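Side-chain contacts in TrwG protein (PDB 4NHF), which serves as a VirB8-family component of a type IV secretion machinery, seen here as its soluble domain, and probably helps to build the secretion apparatus: residues L49-Y52 with V53-R56; Y59-D62 with T63-L66; Q81-Y84 with K85-D88. All coordinates share one frame; numbering follows the deposited sequence.

Interaction 1: residues L49-Y52 with V53-R56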
loop_
_atom_site.group_PDB
_atom_site.type_symbol
_atom_site.label_atom_id
_atom_site.label_comp_id
_atom_site.label_asym_id
_atom_site.label_seq_id
_atom_site.Cartn_x
_atom_site.Cartn_y
_atom_site.Cartn_z
ATOM N N LEU A 49 -6.280 -9.784 -0.606
ATOM C CA LEU A 49 -7.560 -9.487 0.033
ATOM C C LEU A 49 -7.387 -8.434 1.121
ATOM O O LEU A 49 -8.239 -7.560 1.266
ATOM C CB LEU A 49 -8.208 -10.729 0.624
ATOM C CG LEU A 49 -8.740 -11.697 -0.456
ATOM C CD1 LEU A 49 -8.857 -13.041 0.168
ATOM C CD2 LEU A 49 -10.065 -11.253 -1.067
ATOM N N ASN A 50 -6.335 -8.587 1.934
ATOM C CA ASN A 50 -5.994 -7.599 2.907
ATOM C C ASN A 50 -5.726 -6.246 2.272
ATOM O O ASN A 50 -6.239 -5.216 2.800
ATOM C CB ASN A 50 -4.780 -8.082 3.704
ATOM C CG ASN A 50 -4.402 -7.154 4.844
ATOM O OD1 ASN A 50 -5.193 -6.895 5.752
ATOM N ND2 ASN A 50 -3.170 -6.702 4.835
ATOM N N GLN A 51 -4.895 -6.184 1.216
ATOM C CA GLN A 51 -4.655 -4.869 0.590
ATOM C C GLN A 51 -5.987 -4.234 0.084
ATOM O O GLN A 51 -6.206 -3.030 0.181
ATOM C CB GLN A 51 -3.620 -4.910 -0.517
ATOM C CG GLN A 51 -2.168 -5.086 -0.016
ATOM C CD GLN A 51 -1.730 -4.023 0.952
ATOM O OE1 GLN A 51 -1.874 -2.838 0.674
ATOM N NE2 GLN A 51 -1.286 -4.418 2.118
ATOM N N TYR A 52 -6.879 -5.063 -0.430
ATOM C CA TYR A 52 -8.117 -4.535 -0.993
ATOM C C TYR A 52 -8.986 -3.898 0.095
ATOM O O TYR A 52 -9.511 -2.819 -0.080
ATOM C CB TYR A 52 -8.929 -5.582 -1.710
ATOM C CG TYR A 52 -10.107 -5.006 -2.449
ATOM C CD1 TYR A 52 -9.956 -4.334 -3.637
ATOM C CD2 TYR A 52 -11.377 -5.159 -1.950
ATOM C CE1 TYR A 52 -11.067 -3.816 -4.313
ATOM C CE2 TYR A 52 -12.485 -4.624 -2.591
ATOM C CZ TYR A 52 -12.336 -3.952 -3.775
ATOM O OH TYR A 52 -13.492 -3.476 -4.381
ATOM N N VAL A 53 -9.151 -4.592 1.204
ATOM C CA VAL A 53 -10.018 -4.118 2.253
ATOM C C VAL A 53 -9.381 -2.879 2.858
ATOM O O VAL A 53 -10.087 -1.895 3.078
ATOM C CB VAL A 53 -10.234 -5.239 3.288
ATOM C CG1 VAL A 53 -10.877 -4.729 4.529
ATOM C CG2 VAL A 53 -11.082 -6.362 2.669
ATOM N N LEU A 54 -8.058 -2.916 3.088
ATOM C CA LEU A 54 -7.327 -1.747 3.611
ATOM C C LEU A 54 -7.462 -0.523 2.701
ATOM O O LEU A 54 -7.626 0.606 3.216
ATOM C CB LEU A 54 -5.842 -1.977 3.858
ATOM C CG LEU A 54 -5.523 -3.004 4.930
ATOM C CD1 LEU A 54 -4.014 -3.237 4.998
ATOM C CD2 LEU A 54 -6.129 -2.577 6.246
ATOM N N ASN A 55 -7.445 -0.714 1.391
ATOM C CA ASN A 55 -7.639 0.444 0.510
ATOM C C ASN A 55 -9.100 0.884 0.380
ATOM O O ASN A 55 -9.400 2.078 0.344
ATOM C CB ASN A 55 -7.059 0.194 -0.861
ATOM C CG ASN A 55 -5.565 0.419 -0.875
ATOM O OD1 ASN A 55 -5.093 1.562 -1.032
ATOM N ND2 ASN A 55 -4.805 -0.659 -0.710
ATOM N N ARG A 56 -9.996 -0.086 0.246
ATOM C CA ARG A 56 -11.368 0.297 0.027
ATOM C C ARG A 56 -12.040 0.931 1.274
ATOM O O ARG A 56 -12.880 1.794 1.120
ATOM C CB ARG A 56 -12.157 -0.891 -0.500
ATOM C CG ARG A 56 -13.641 -0.635 -0.630
ATOM C CD ARG A 56 -14.310 -1.737 -1.433
ATOM N NE ARG A 56 -15.752 -1.481 -1.525
ATOM C CZ ARG A 56 -16.600 -1.937 -2.440
ATOM N NH1 ARG A 56 -16.220 -2.682 -3.469
ATOM N NH2 ARG A 56 -17.881 -1.590 -2.340
HETATM O O HOH W 1 -1.989 -1.471 -1.487
#
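Y52 and R56 lie one turn apart on helix 42-57, as do N50 with L54 and Q51 with N55. The helix rests on the antiparallel sheet of the NTF2-like VirB8 domain. The backbone bonds are those of a regular alpha-helix: V53 N to L49 O, L54 N to N50 O, N55 N to Q51 O and R56 N to Y52 O.

Polar side-chain contacts link Q51 with N55 and Y52 with R56. Q51 O takes a second bond, from N55 ND2 at 2.9 Å. This donor sits above the carbonyl plane, on the opposite face from N55 N, so one oxygen is gripped by two N-H groups of the same residue. The oxygen lies close to the plane of the N55 amide. A water joins the two amides further out, giving a proton to Q51 OE1 at 2.6 Å and accepting one from N55 ND2 at 3.0 Å. The other end of the N55 amide, OD1, is bonded to N67 of helix 64-73. Two bonds from ND2 and one at OD1 fix the rotation of the group.

The van der Waals contacts run along the helix. The L54 methyl CD1 lies against the N50 amide, 3.6 Å from ND2, and L54 also touches V107 of strand 102-112. R56 CD passes by Y52 CE2 at 3.6 Å, while R56 CB lies over the rim of one ring face. An edge-to-face pair with Y170 ties the same ring to strand 165-174.

With CG anti to the backbone N (chi1 174°) and its chain extended to NE, R56 runs alongside Y52. Y52 OH also bonds to S75. Within the turn, R56 NH1 donates to Y52 OH at 3.0 Å, a nearly straight bond (163°) in the guanidinium plane.

Interaction 2: residues Y59-D62 with T63-L66. With CA (calcium ion), chain G.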
loop_
_atom_site.group_PDB
_atom_site.type_symbol
_atom_site.label_atom_id
_atom_site.label_comp_id
_atom_site.label_asym_id
_atom_site.label_seq_id
_atom_site.Cartn_x
_atom_site.Cartn_y
_atom_site.Cartn_z
ATOM N N TYR A 59 -10.398 5.851 4.952
ATOM C CA TYR A 59 -10.619 7.192 4.403
ATOM C C TYR A 59 -9.561 8.092 4.995
ATOM O O TYR A 59 -9.460 8.152 6.221
ATOM C CB TYR A 59 -12.011 7.791 4.734
ATOM C CG TYR A 59 -12.114 9.133 4.115
ATOM C CD1 TYR A 59 -12.359 9.270 2.758
ATOM C CD2 TYR A 59 -11.835 10.260 4.840
ATOM C CE1 TYR A 59 -12.351 10.501 2.166
ATOM C CE2 TYR A 59 -11.848 11.492 4.267
ATOM C CZ TYR A 59 -12.131 11.626 2.927
ATOM O OH TYR A 59 -12.166 12.908 2.384
ATOM N N ASP A 60 -8.749 8.723 4.134
ATOM C CA ASP A 60 -7.717 9.671 4.554
ATOM C C ASP A 60 -7.652 10.656 3.414
ATOM O O ASP A 60 -7.321 10.272 2.301
ATOM C CB ASP A 60 -6.366 8.956 4.756
ATOM C CG ASP A 60 -5.259 9.880 5.349
ATOM O OD1 ASP A 60 -5.342 11.136 5.191
ATOM O OD2 ASP A 60 -4.252 9.315 5.911
ATOM N N TYR A 61 -8.012 11.913 3.666
ATOM C CA TYR A 61 -7.999 12.938 2.627
ATOM C C TYR A 61 -6.649 12.915 1.853
ATOM O O TYR A 61 -6.596 13.113 0.635
ATOM C CB TYR A 61 -8.237 14.325 3.277
ATOM C CG TYR A 61 -8.345 15.447 2.276
ATOM C CD1 TYR A 61 -9.466 15.556 1.454
ATOM C CD2 TYR A 61 -7.315 16.355 2.111
ATOM C CE1 TYR A 61 -9.563 16.562 0.507
ATOM C CE2 TYR A 61 -7.390 17.357 1.160
ATOM C CZ TYR A 61 -8.522 17.446 0.353
ATOM O OH TYR A 61 -8.625 18.442 -0.601
ATOM N N ASP A 62 -5.550 12.680 2.563
ATOM C CA ASP A 62 -4.242 12.840 1.971
ATOM C C ASP A 62 -3.944 11.608 1.045
ATOM O O ASP A 62 -3.142 11.708 0.177
ATOM C CB ASP A 62 -3.183 12.889 3.056
ATOM C CG ASP A 62 -3.110 14.210 3.776
ATOM O OD1 ASP A 62 -3.878 15.143 3.426
ATOM O OD2 ASP A 62 -2.203 14.310 4.675
ATOM N N THR A 63 -4.630 10.493 1.205
ATOM C CA THR A 63 -4.361 9.350 0.349
ATOM C C THR A 63 -5.577 8.896 -0.477
ATOM O O THR A 63 -5.580 7.809 -0.996
ATOM C CB THR A 63 -3.797 8.165 1.161
ATOM O OG1 THR A 63 -4.774 7.648 2.062
ATOM C CG2 THR A 63 -2.583 8.536 1.918
ATOM N N ILE A 64 -6.599 9.737 -0.612
ATOM C CA ILE A 64 -7.775 9.358 -1.389
ATOM C C ILE A 64 -7.410 8.881 -2.774
ATOM O O ILE A 64 -7.928 7.850 -3.203
ATOM C CB ILE A 64 -8.763 10.500 -1.627
ATOM C CG1 ILE A 64 -9.347 10.983 -0.341
ATOM C CG2 ILE A 64 -9.903 10.025 -2.525
ATOM C CD1 ILE A 64 -10.089 12.258 -0.571
ATOM N N GLN A 65 -6.533 9.611 -3.475
ATOM C CA GLN A 65 -6.178 9.256 -4.856
ATOM C C GLN A 65 -5.675 7.860 -4.913
ATOM O O GLN A 65 -6.157 7.071 -5.716
ATOM C CB GLN A 65 -5.102 10.176 -5.482
ATOM N N LEU A 66 -4.671 7.559 -4.092
ATOM C CA LEU A 66 -4.133 6.220 -4.031
ATOM C C LEU A 66 -5.137 5.118 -3.588
ATOM O O LEU A 66 -5.121 3.997 -4.140
ATOM C CB LEU A 66 -2.962 6.200 -3.085
ATOM C CG LEU A 66 -2.373 4.863 -2.733
ATOM C CD1 LEU A 66 -1.648 4.317 -3.939
ATOM C CD2 LEU A 66 -1.372 5.113 -1.607
HETATM CA CA CA G . -1.515 12.994 6.549
HETATM O O HOH W 2 -4.051 6.730 4.860
HETATM O O HOH W 3 -2.036 10.718 5.456
HETATM O O HOH W 4 -3.787 12.371 6.679
HETATM O O HOH W 5 -0.132 14.835 7.044
#
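D60 meets T63 just before helix 64-73 begins, and its side chain can be followed outward atom by atom. CG stands anti to the backbone N (chi1 -174°). CB touches T63 OG1 at 3.4 Å. At the tip the two carboxylate oxygens divide the work. OD1 accepts from D62 N at 3.1 Å, met from above the carboxylate plane. It also takes a proton from a water at 2.5 Å. OD2 accepts from two other waters, one of which also donates to T63 OG1 at 3.0 Å. R102 pairs with OD2 in a salt bridge, which probably helps to hold the group as an anion. The hydroxyl of T63 bonds to N67 as well.

The backbone turns here too: T63 N donates to D60 O at 2.9 Å. Beside the turn, I64 CD1 lies 3.7 Å from Y59 OH and also touches Y61 CD1. Y59 OH is bonded to S98 O.

D62 OD2 binds the calcium ion at 2.4 Å. Three waters also bind the metal. One of them donates to D60 OD1 and another to OD2; the water shared with T63 is not a metal ligand. D60 and D62 of the second subunit complete the six ligands. The arrangement is an Asx turn at D60, set in a calcium site shared between two subunits.

Interaction 3: residues Q81-Y84 with K85-D88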
loop_
_atom_site.group_PDB
_atom_site.type_symbol
_atom_site.label_atom_id
_atom_site.label_comp_id
_atom_site.label_asym_id
_atom_site.label_seq_id
_atom_site.Cartn_x
_atom_site.Cartn_y
_atom_site.Cartn_z
ATOM N N GLN A 81 -18.349 -0.043 -9.960
ATOM C CA GLN A 81 -19.493 0.849 -9.978
ATOM C C GLN A 81 -20.152 0.929 -8.622
ATOM O O GLN A 81 -20.627 1.969 -8.252
ATOM C CB GLN A 81 -20.521 0.440 -11.046
ATOM C CG GLN A 81 -20.006 0.572 -12.479
ATOM C CD GLN A 81 -19.556 1.984 -12.815
ATOM O OE1 GLN A 81 -18.460 2.202 -13.365
ATOM N NE2 GLN A 81 -20.341 2.940 -12.416
ATOM N N GLU A 82 -20.179 -0.178 -7.895
ATOM C CA GLU A 82 -20.680 -0.171 -6.527
ATOM C C GLU A 82 -19.803 0.681 -5.654
ATOM O O GLU A 82 -20.321 1.506 -4.905
ATOM C CB GLU A 82 -20.773 -1.559 -5.971
ATOM C CG GLU A 82 -21.888 -2.331 -6.642
ATOM C CD GLU A 82 -21.728 -3.860 -6.558
ATOM O OE1 GLU A 82 -20.716 -4.384 -6.006
ATOM O OE2 GLU A 82 -22.647 -4.552 -7.068
ATOM N N TYR A 83 -18.488 0.561 -5.804
ATOM C CA TYR A 83 -17.528 1.347 -5.009
ATOM C C TYR A 83 -17.630 2.830 -5.352
ATOM O O TYR A 83 -17.676 3.673 -4.460
ATOM C CB TYR A 83 -16.080 0.842 -5.226
ATOM C CG TYR A 83 -15.037 1.744 -4.589
ATOM C CD1 TYR A 83 -14.916 1.855 -3.205
ATOM C CD2 TYR A 83 -14.165 2.459 -5.371
ATOM C CE1 TYR A 83 -13.958 2.692 -2.620
ATOM C CE2 TYR A 83 -13.213 3.318 -4.819
ATOM C CZ TYR A 83 -13.092 3.418 -3.448
ATOM O OH TYR A 83 -12.118 4.234 -2.919
ATOM N N TYR A 84 -17.712 3.157 -6.645
ATOM C CA TYR A 84 -17.856 4.560 -7.018
ATOM C C TYR A 84 -19.055 5.295 -6.410
ATOM O O TYR A 84 -18.996 6.502 -6.135
ATOM C CB TYR A 84 -17.908 4.720 -8.537
ATOM C CG TYR A 84 -16.684 4.283 -9.294
ATOM C CD1 TYR A 84 -15.436 4.229 -8.688
ATOM C CD2 TYR A 84 -16.774 3.965 -10.656
ATOM C CE1 TYR A 84 -14.313 3.879 -9.403
ATOM C CE2 TYR A 84 -15.655 3.611 -11.371
ATOM C CZ TYR A 84 -14.424 3.560 -10.730
ATOM O OH TYR A 84 -13.306 3.212 -11.423
ATOM N N LYS A 85 -20.139 4.564 -6.203
ATOM C CA LYS A 85 -21.327 5.131 -5.609
ATOM C C LYS A 85 -21.033 5.743 -4.265
ATOM O O LYS A 85 -21.606 6.748 -3.939
ATOM C CB LYS A 85 -22.449 4.086 -5.512
ATOM C CG LYS A 85 -23.206 3.938 -6.809
ATOM C CD LYS A 85 -23.672 2.516 -7.087
ATOM C CE LYS A 85 -24.738 2.033 -6.121
ATOM N NZ LYS A 85 -25.212 0.691 -6.598
ATOM N N ILE A 86 -20.107 5.170 -3.503
ATOM C CA ILE A 86 -19.733 5.742 -2.188
ATOM C C ILE A 86 -19.127 7.153 -2.288
ATOM O O ILE A 86 -19.231 8.008 -1.373
ATOM C CB ILE A 86 -18.717 4.824 -1.516
ATOM C CG1 ILE A 86 -19.355 3.472 -1.226
ATOM C CG2 ILE A 86 -18.175 5.473 -0.249
ATOM C CD1 ILE A 86 -18.356 2.451 -0.759
ATOM N N TYR A 87 -18.486 7.397 -3.425
ATOM C CA TYR A 87 -17.867 8.671 -3.727
ATOM C C TYR A 87 -18.598 9.457 -4.834
ATOM O O TYR A 87 -17.991 10.280 -5.497
ATOM C CB TYR A 87 -16.401 8.394 -4.138
ATOM C CG TYR A 87 -15.541 7.887 -2.999
ATOM C CD1 TYR A 87 -15.504 6.535 -2.665
ATOM C CD2 TYR A 87 -14.745 8.759 -2.267
ATOM C CE1 TYR A 87 -14.726 6.078 -1.603
ATOM C CE2 TYR A 87 -13.970 8.316 -1.209
ATOM C CZ TYR A 87 -13.955 6.981 -0.881
ATOM O OH TYR A 87 -13.150 6.532 0.163
ATOM N N ASP A 88 -19.888 9.207 -5.019
ATOM C CA ASP A 88 -20.727 9.969 -5.962
ATOM C C ASP A 88 -21.874 10.669 -5.242
ATOM O O ASP A 88 -22.289 10.283 -4.153
ATOM C CB ASP A 88 -21.378 9.041 -7.001
ATOM C CG ASP A 88 -20.398 8.509 -8.018
ATOM O OD1 ASP A 88 -19.377 9.203 -8.252
ATOM O OD2 ASP A 88 -20.653 7.390 -8.583
#
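In Y83 the CG is anti to the backbone N (chi1 172°), and in Y87 it is anti to the carbonyl carbon (chi1 -68°). The two rings, four residues apart, therefore meet at the C-terminal end of helix 77-86. Y83 CE1 is 3.6 Å from Y87 CE1, and Y83 OH is 3.5 Å from the same Y87 atom. The planes stand 53° apart, so the rings cross without forming a stack. I86 CD1 also approaches the Y83 ring, at CD1. Y68 of helix 64-73 packs against both Y83 and Y84, and R93 and D94 of helix 93-97 lie against Y87.

The backbone changes its pattern here. K85 N shares weak bonds between Q81 O and E82 O. I86 N then bonds to Y83 O at 3.0 Å, and Y87 N to Y84 O at 2.9 Å. Both link residues three apart, and the donor stands well above each carbonyl plane. This is the tightening of a helix that is ending, as in a 3-10 turn.

K85 bends along the outside. Its CD lies 3.3 Å from Q81 O, so the methylene part of the chain touches the helix backbone. Its NZ stays 5.9 Å from E82 OE2, where any attraction between the opposite charges is probably weak.

D88 turns its carboxylate back to the helix end. Y84 O lies over the face of this group, 3.1 Å from D88 CG, with OD2 at a similar distance. The oxygens cannot bond to each other, but any repulsion is probably modest, since the carbonyl oxygen faces the carbon. The contact thus combines apolar ring packing with an exposed carboxylate over the carbonyl that accepts from Y87 N, its charge probably screened by solvent.

In the fold
From the N terminus the three contacts follow in series, and none nests in or crosses another. Interaction 1 lies within helix 42-57, and interaction 2 spans the turn into helix 64-73. Interaction 3 comes where helix 77-86 ends. None closes a long loop, because each joins neighbouring turns of the chain. They still touch in space. N55 packs near L66, R56 CG rests on Y83 CD1, and Y59 CD1 meets Y87 OH. Helices 42-57, 64-73 and 77-86 are thus joined into one layer. Interaction 1 sets this layer on the sheet through strands 102-112 and 165-174, and interaction 2 connects it to the second subunit through calcium.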